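Local coordinates for protein CaaX farnesyltransferase beta subunit Ram1 (Aspergillus fumigatus, PDB 4L9P) that probably catalyses, together with its alpha subunit, the zinc-dependent transfer of a farnesyl group from farnesyl diphosphate to a cysteine near the C-terminus of target proteins, at residues L345-S357 / K362-W376. Numbering follows the deposited sequence.
With ZN (zinc ion), chain J; FII ([(3,7,11-trimethyl-dodeca-2,6,10-trienyloxycarbamoyl)-methyl]-phosphonic acid), chain Q.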
loop_
_atom_site.group_PDB
_atom_site.type_symbol
_atom_site.label_atom_id
_atom_site.label_comp_id
_atom_site.label_asym_id
_atom_site.label_seq_id
_atom_site.Cartn_x
_atom_site.Cartn_y
_atom_site.Cartn_z
ATOM N N LEU B 345 9.958 -8.445 -1.547
ATOM C CA LEU B 345 10.216 -7.002 -1.726
ATOM C C LEU B 345 11.242 -6.791 -2.836
ATOM O O LEU B 345 11.024 -5.949 -3.733
ATOM C CB LEU B 345 10.713 -6.428 -0.405
ATOM C CG LEU B 345 10.618 -4.934 -0.302
ATOM C CD1 LEU B 345 9.105 -4.484 -0.247
ATOM C CD2 LEU B 345 11.303 -4.463 0.997
ATOM N N SER B 346 12.307 -7.609 -2.844
ATOM C CA SER B 346 13.289 -7.504 -3.917
ATOM C C SER B 346 12.657 -7.756 -5.289
ATOM O O SER B 346 12.950 -7.026 -6.275
ATOM C CB SER B 346 14.392 -8.517 -3.579
ATOM O OG SER B 346 15.278 -8.684 -4.696
ATOM N N ALA B 347 11.736 -8.726 -5.351
ATOM C CA ALA B 347 11.120 -9.078 -6.624
ATOM C C ALA B 347 10.140 -8.011 -7.149
ATOM O O ALA B 347 9.641 -8.152 -8.262
ATOM C CB ALA B 347 10.326 -10.420 -6.457
ATOM N N ARG B 348 9.856 -6.981 -6.363
ATOM C CA ARG B 348 9.008 -5.908 -6.903
ATOM C C ARG B 348 9.667 -5.134 -8.035
ATOM O O ARG B 348 8.971 -4.494 -8.837
ATOM C CB ARG B 348 8.660 -4.873 -5.795
ATOM C CG ARG B 348 8.007 -5.482 -4.515
ATOM C CD ARG B 348 6.431 -5.632 -4.588
ATOM N NE ARG B 348 5.996 -6.176 -5.872
ATOM C CZ ARG B 348 6.139 -7.445 -6.243
ATOM N NH1 ARG B 348 5.772 -7.819 -7.482
ATOM N NH2 ARG B 348 6.680 -8.320 -5.387
ATOM N N GLN B 349 11.010 -5.162 -8.108
ATOM C CA GLN B 349 11.687 -4.298 -9.080
ATOM C C GLN B 349 11.932 -5.082 -10.375
ATOM O O GLN B 349 12.380 -6.248 -10.313
ATOM C CB GLN B 349 13.047 -3.877 -8.472
ATOM C CG GLN B 349 13.643 -2.700 -9.230
ATOM C CD GLN B 349 14.801 -2.082 -8.517
ATOM O OE1 GLN B 349 15.424 -2.725 -7.643
ATOM N NE2 GLN B 349 15.125 -0.848 -8.903
ATOM N N TYR B 350 11.666 -4.428 -11.507
ATOM C CA TYR B 350 11.825 -5.077 -12.846
ATOM C C TYR B 350 12.952 -4.407 -13.646
ATOM O O TYR B 350 13.247 -3.236 -13.434
ATOM C CB TYR B 350 10.528 -4.888 -13.668
ATOM C CG TYR B 350 9.281 -5.552 -13.089
ATOM C CD1 TYR B 350 9.311 -6.417 -11.995
ATOM C CD2 TYR B 350 8.104 -5.322 -13.743
ATOM C CE1 TYR B 350 8.087 -7.024 -11.531
ATOM C CE2 TYR B 350 6.891 -5.905 -13.277
ATOM C CZ TYR B 350 6.925 -6.712 -12.182
ATOM O OH TYR B 350 5.771 -7.323 -11.688
ATOM N N ALA B 351 13.496 -5.157 -14.584
ATOM C CA ALA B 351 14.372 -4.568 -15.642
ATOM C C ALA B 351 13.746 -4.987 -16.944
ATOM O O ALA B 351 13.234 -6.092 -17.028
ATOM C CB ALA B 351 15.806 -5.104 -15.535
ATOM N N PRO B 352 13.744 -4.117 -17.975
ATOM C CA PRO B 352 14.543 -2.886 -18.022
ATOM C C PRO B 352 13.879 -1.667 -17.383
ATOM O O PRO B 352 14.531 -0.628 -17.246
ATOM C CB PRO B 352 14.707 -2.632 -19.575
ATOM C CG PRO B 352 13.400 -3.237 -20.108
ATOM C CD PRO B 352 13.200 -4.505 -19.289
ATOM N N GLU B 353 12.579 -1.719 -17.009
ATOM C CA GLU B 353 11.936 -0.488 -16.545
ATOM C C GLU B 353 12.656 0.168 -15.380
ATOM O O GLU B 353 12.756 1.403 -15.352
ATOM C CB GLU B 353 10.482 -0.800 -16.051
ATOM C CG GLU B 353 9.578 -1.439 -17.097
ATOM C CD GLU B 353 9.529 -2.956 -16.965
ATOM O OE1 GLU B 353 10.568 -3.630 -17.123
ATOM O OE2 GLU B 353 8.423 -3.480 -16.714
ATOM N N GLY B 354 13.114 -0.623 -14.403
ATOM C CA GLY B 354 13.837 -0.132 -13.236
ATOM C C GLY B 354 12.940 0.213 -12.063
ATOM O O GLY B 354 13.473 0.310 -10.960
ATOM N N GLY B 355 11.645 0.476 -12.291
ATOM C CA GLY B 355 10.749 0.780 -11.183
ATOM C C GLY B 355 10.171 -0.441 -10.491
ATOM O O GLY B 355 10.588 -1.591 -10.727
ATOM N N PHE B 356 9.255 -0.137 -9.572
ATOM C CA PHE B 356 8.648 -1.206 -8.769
ATOM C C PHE B 356 7.215 -1.400 -9.170
ATOM O O PHE B 356 6.440 -0.459 -9.402
ATOM C CB PHE B 356 8.612 -0.827 -7.267
ATOM C CG PHE B 356 9.964 -0.493 -6.677
ATOM C CD1 PHE B 356 11.004 -1.417 -6.678
ATOM C CD2 PHE B 356 10.135 0.715 -6.052
ATOM C CE1 PHE B 356 12.234 -1.107 -6.074
ATOM C CE2 PHE B 356 11.345 1.008 -5.385
ATOM C CZ PHE B 356 12.396 0.117 -5.408
ATOM N N SER B 357 6.803 -2.661 -9.173
ATOM C CA SER B 357 5.378 -3.058 -9.231
ATOM C C SER B 357 4.837 -3.237 -7.804
ATOM O O SER B 357 5.571 -3.355 -6.831
ATOM C CB SER B 357 5.265 -4.452 -9.919
ATOM O OG SER B 357 5.942 -5.463 -9.178
ATOM N N LYS B 362 2.030 -7.911 -11.860
ATOM C CA LYS B 362 1.414 -6.672 -12.336
ATOM C C LYS B 362 2.512 -5.690 -12.760
ATOM O O LYS B 362 3.682 -6.118 -12.893
ATOM C CB LYS B 362 0.426 -6.098 -11.299
ATOM C CG LYS B 362 -0.773 -7.067 -11.085
ATOM C CD LYS B 362 -2.016 -6.350 -10.700
ATOM C CE LYS B 362 -2.644 -5.722 -11.930
ATOM N NZ LYS B 362 -3.715 -4.726 -11.609
ATOM N N LEU B 363 2.158 -4.450 -13.030
ATOM C CA LEU B 363 3.097 -3.578 -13.769
ATOM C C LEU B 363 3.783 -2.602 -12.829
ATOM O O LEU B 363 3.261 -2.198 -11.786
ATOM C CB LEU B 363 2.298 -2.756 -14.783
ATOM C CG LEU B 363 1.505 -3.565 -15.828
ATOM C CD1 LEU B 363 0.700 -2.618 -16.716
ATOM C CD2 LEU B 363 2.440 -4.427 -16.661
ATOM N N VAL B 364 4.931 -2.128 -13.302
ATOM C CA VAL B 364 5.573 -1.010 -12.577
ATOM C C VAL B 364 4.699 0.244 -12.523
ATOM O O VAL B 364 3.836 0.467 -13.382
ATOM C CB VAL B 364 6.950 -0.666 -13.183
ATOM C CG1 VAL B 364 7.904 -1.865 -13.043
ATOM C CG2 VAL B 364 6.824 -0.150 -14.622
ATOM N N ASP B 365 4.936 1.088 -11.513
ATOM C CA ASP B 365 4.214 2.351 -11.379
ATOM C C ASP B 365 5.039 3.250 -10.470
ATOM O O ASP B 365 5.534 2.823 -9.415
ATOM C CB ASP B 365 2.810 2.012 -10.740
ATOM C CG ASP B 365 2.008 3.186 -10.370
ATOM O OD1 ASP B 365 2.472 4.352 -10.311
ATOM O OD2 ASP B 365 0.800 3.009 -10.133
ATOM N N GLY B 366 5.242 4.466 -10.952
ATOM C CA GLY B 366 6.062 5.424 -10.207
ATOM C C GLY B 366 5.590 5.676 -8.784
ATOM O O GLY B 366 6.425 6.085 -7.947
ATOM N N CYS B 367 4.298 5.478 -8.430
ATOM C CA CYS B 367 3.970 5.778 -7.019
ATOM C C CYS B 367 4.566 4.735 -6.045
ATOM O O CYS B 367 4.775 5.048 -4.859
ATOM C CB CYS B 367 2.437 5.951 -6.784
ATOM S SG CYS B 367 1.460 4.360 -7.071
ATOM N N TYR B 368 4.875 3.551 -6.569
ATOM C CA TYR B 368 5.519 2.546 -5.713
ATOM C C TYR B 368 6.970 2.952 -5.408
ATOM O O TYR B 368 7.601 2.310 -4.583
ATOM C CB TYR B 368 5.435 1.115 -6.311
ATOM C CG TYR B 368 3.964 0.689 -6.474
ATOM C CD1 TYR B 368 3.072 0.884 -5.417
ATOM C CD2 TYR B 368 3.513 0.210 -7.680
ATOM C CE1 TYR B 368 1.674 0.553 -5.559
ATOM C CE2 TYR B 368 2.159 -0.136 -7.854
ATOM C CZ TYR B 368 1.276 0.086 -6.790
ATOM O OH TYR B 368 -0.052 -0.259 -6.925
ATOM N N SER B 369 7.487 3.975 -6.107
ATOM C CA SER B 369 8.800 4.475 -5.705
ATOM C C SER B 369 8.780 4.865 -4.231
ATOM O O SER B 369 9.799 4.671 -3.518
ATOM C CB SER B 369 9.145 5.718 -6.537
ATOM O OG SER B 369 9.017 5.405 -7.907
ATOM N N HIS B 370 7.630 5.348 -3.713
ATOM C CA HIS B 370 7.436 5.489 -2.294
ATOM C C HIS B 370 6.970 4.220 -1.621
ATOM O O HIS B 370 7.641 3.694 -0.700
ATOM C CB HIS B 370 6.455 6.589 -1.976
ATOM C CG HIS B 370 6.013 6.529 -0.553
ATOM N ND1 HIS B 370 6.905 6.690 0.502
ATOM C CD2 HIS B 370 4.793 6.247 0.006
ATOM C CE1 HIS B 370 6.245 6.501 1.648
ATOM N NE2 HIS B 370 4.967 6.228 1.378
ATOM N N TRP B 371 5.854 3.624 -2.074
ATOM C CA TRP B 371 5.275 2.554 -1.209
ATOM C C TRP B 371 6.237 1.382 -1.078
ATOM O O TRP B 371 6.367 0.826 0.018
ATOM C CB TRP B 371 3.930 2.055 -1.777
ATOM C CG TRP B 371 2.901 3.165 -1.912
ATOM C CD1 TRP B 371 2.373 3.671 -3.076
ATOM C CD2 TRP B 371 2.331 3.928 -0.853
ATOM N NE1 TRP B 371 1.510 4.705 -2.810
ATOM C CE2 TRP B 371 1.458 4.896 -1.450
ATOM C CE3 TRP B 371 2.445 3.879 0.529
ATOM C CZ2 TRP B 371 0.757 5.847 -0.689
ATOM C CZ3 TRP B 371 1.761 4.819 1.282
ATOM C CH2 TRP B 371 0.899 5.777 0.664
ATOM N N VAL B 372 6.867 0.949 -2.191
ATOM C CA VAL B 372 7.871 -0.101 -2.105
ATOM C C VAL B 372 9.223 0.512 -1.695
ATOM O O VAL B 372 9.897 -0.039 -0.822
ATOM C CB VAL B 372 7.970 -0.863 -3.446
ATOM C CG1 VAL B 372 9.147 -1.810 -3.452
ATOM C CG2 VAL B 372 6.650 -1.636 -3.695
ATOM N N GLY B 373 9.622 1.644 -2.307
ATOM C CA GLY B 373 10.975 2.192 -2.060
ATOM C C GLY B 373 11.209 2.443 -0.575
ATOM O O GLY B 373 12.276 2.121 -0.037
ATOM N N ASN B 374 10.218 3.007 0.122
ATOM C CA ASN B 374 10.400 3.332 1.527
ATOM C C ASN B 374 10.183 2.158 2.450
ATOM O O ASN B 374 10.438 2.284 3.676
ATOM C CB ASN B 374 9.564 4.552 1.935
ATOM C CG ASN B 374 10.341 5.850 1.696
ATOM O OD1 ASN B 374 11.567 5.905 2.015
ATOM N ND2 ASN B 374 9.672 6.901 1.227
ATOM N N CYS B 375 9.799 0.980 1.907
ATOM C CA CYS B 375 9.949 -0.228 2.733
ATOM C C CYS B 375 11.425 -0.534 2.964
ATOM O O CYS B 375 11.790 -1.148 3.995
ATOM C CB CYS B 375 9.353 -1.476 2.091
ATOM S SG CYS B 375 7.523 -1.454 2.101
ATOM N N TRP B 376 12.296 -0.142 2.024
ATOM C CA TRP B 376 13.697 -0.565 2.127
ATOM C C TRP B 376 14.461 -0.024 3.353
ATOM O O TRP B 376 15.144 -0.804 4.031
ATOM C CB TRP B 376 14.469 -0.292 0.817
ATOM C CG TRP B 376 14.078 -1.340 -0.214
ATOM C CD1 TRP B 376 13.343 -1.156 -1.406
ATOM C CD2 TRP B 376 14.363 -2.759 -0.144
ATOM N NE1 TRP B 376 13.201 -2.378 -2.062
ATOM C CE2 TRP B 376 13.800 -3.367 -1.322
ATOM C CE3 TRP B 376 15.025 -3.571 0.792
ATOM C CZ2 TRP B 376 13.901 -4.731 -1.584
ATOM C CZ3 TRP B 376 15.086 -4.971 0.550
ATOM C CH2 TRP B 376 14.539 -5.515 -0.640
HETATM ZN ZN ZN J . 0.241 4.640 -9.069
HETATM C C1 FII Q . -1.563 5.595 3.559
HETATM C C2 FII Q . -2.378 5.011 2.436
HETATM C C6 FII Q . -3.766 5.486 2.346
HETATM C C10 FII Q . -1.887 3.777 1.798
HETATM C C11 FII Q . -2.651 3.020 0.711
HETATM C C12 FII Q . -2.027 3.424 -0.657
HETATM C C15 FII Q . -2.286 2.500 -1.844
HETATM C C18 FII Q . -1.701 2.851 -3.206
HETATM C C22 FII Q . -3.450 1.574 -1.695
HETATM C C23 FII Q . -3.471 0.424 -2.691
HETATM C C24 FII Q . -4.761 -0.304 -2.669
HETATM C C27 FII Q . -4.933 -1.107 -3.919
HETATM C C30 FII Q . -4.388 -2.523 -3.851
HETATM C C34 FII Q . -6.112 -0.735 -4.736
HETATM C C35 FII Q . -6.618 -1.596 -5.875
HETATM O O36 FII Q . -6.451 -0.941 -7.119
HETATM N N42 FII Q . -5.177 -0.537 -7.414
HETATM C C43 FII Q . -4.532 -1.409 -8.304
HETATM O O44 FII Q . -5.016 -2.461 -8.748
HETATM C C45 FII Q . -3.147 -0.924 -8.706
HETATM P P46 FII Q . -1.925 -2.300 -9.027
HETATM O O49 FII Q . -2.059 -3.238 -7.886
HETATM O O50 FII Q . -2.219 -2.873 -10.379
HETATM O O51 FII Q . -0.584 -1.537 -9.011
HETATM O O HOH W 1 12.579 -3.748 -4.559
HETATM O O HOH W 2 5.801 -3.332 -15.788
HETATM O O HOH W 3 8.397 2.586 -9.112
#
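Phe356 and Val372 show how, in this alpha-alpha toroid, the loop after helix 338-346 is joined to the segment running from the metal-binding turn into helix 375-384. Followed outward, Phe356 begins with CB resting 3.8 Å from Tyr368 CB. Its ring is turned so that CG and CD1 lie beneath Val372 CG1, which sits off-centre over one face, 3.7 Å from the ring centroid, in a CH-pi contact. CE1 lies more distantly under the same methyl, 4.1 Å from Val372 CG1. CD2 meets Tyr368 O, CE2 packs on Gly373 CA, and CZ ends near the indole edge of Trp376. Val372 CG1, anti to the backbone N (chi1 171°), is thereby carried over the phenylalanine, while CG2 reaches Ser357 O. Beyond it, Leu345 CD2 stands over the centre of the Trp376 six-membered ring, 3.5 Å from its centroid, and a water links Trp376 NE1 to Leu345 O; Tyr401 stacks on the same indole.

Toward the zinc, Asp365 N donates to Phe356 O at 3.0 Å, and a second water ties Phe356 N to Asp365 O and Ser369 OG. Asp365 binds the metal through OD2 at 2.0 Å and OD1 at a longer 2.6 Å; OD1 also accepts from Cys367 N, above the carboxylate plane. Cys367 SG, His433 and the bound peptide complete the shell. At the segment's other end, the Tyr350 ring lies alongside Val364, and its OH donates to Lys362 O at 2.7 Å. Lys362 and Tyr368 bind the inhibitor's phosphonate. One direct and one water-mediated bond to Phe356 thus probably help position the carboxylate, as Tyr350 and the Phe356-Tyr368 packing probably do the phosphonate-binding residues.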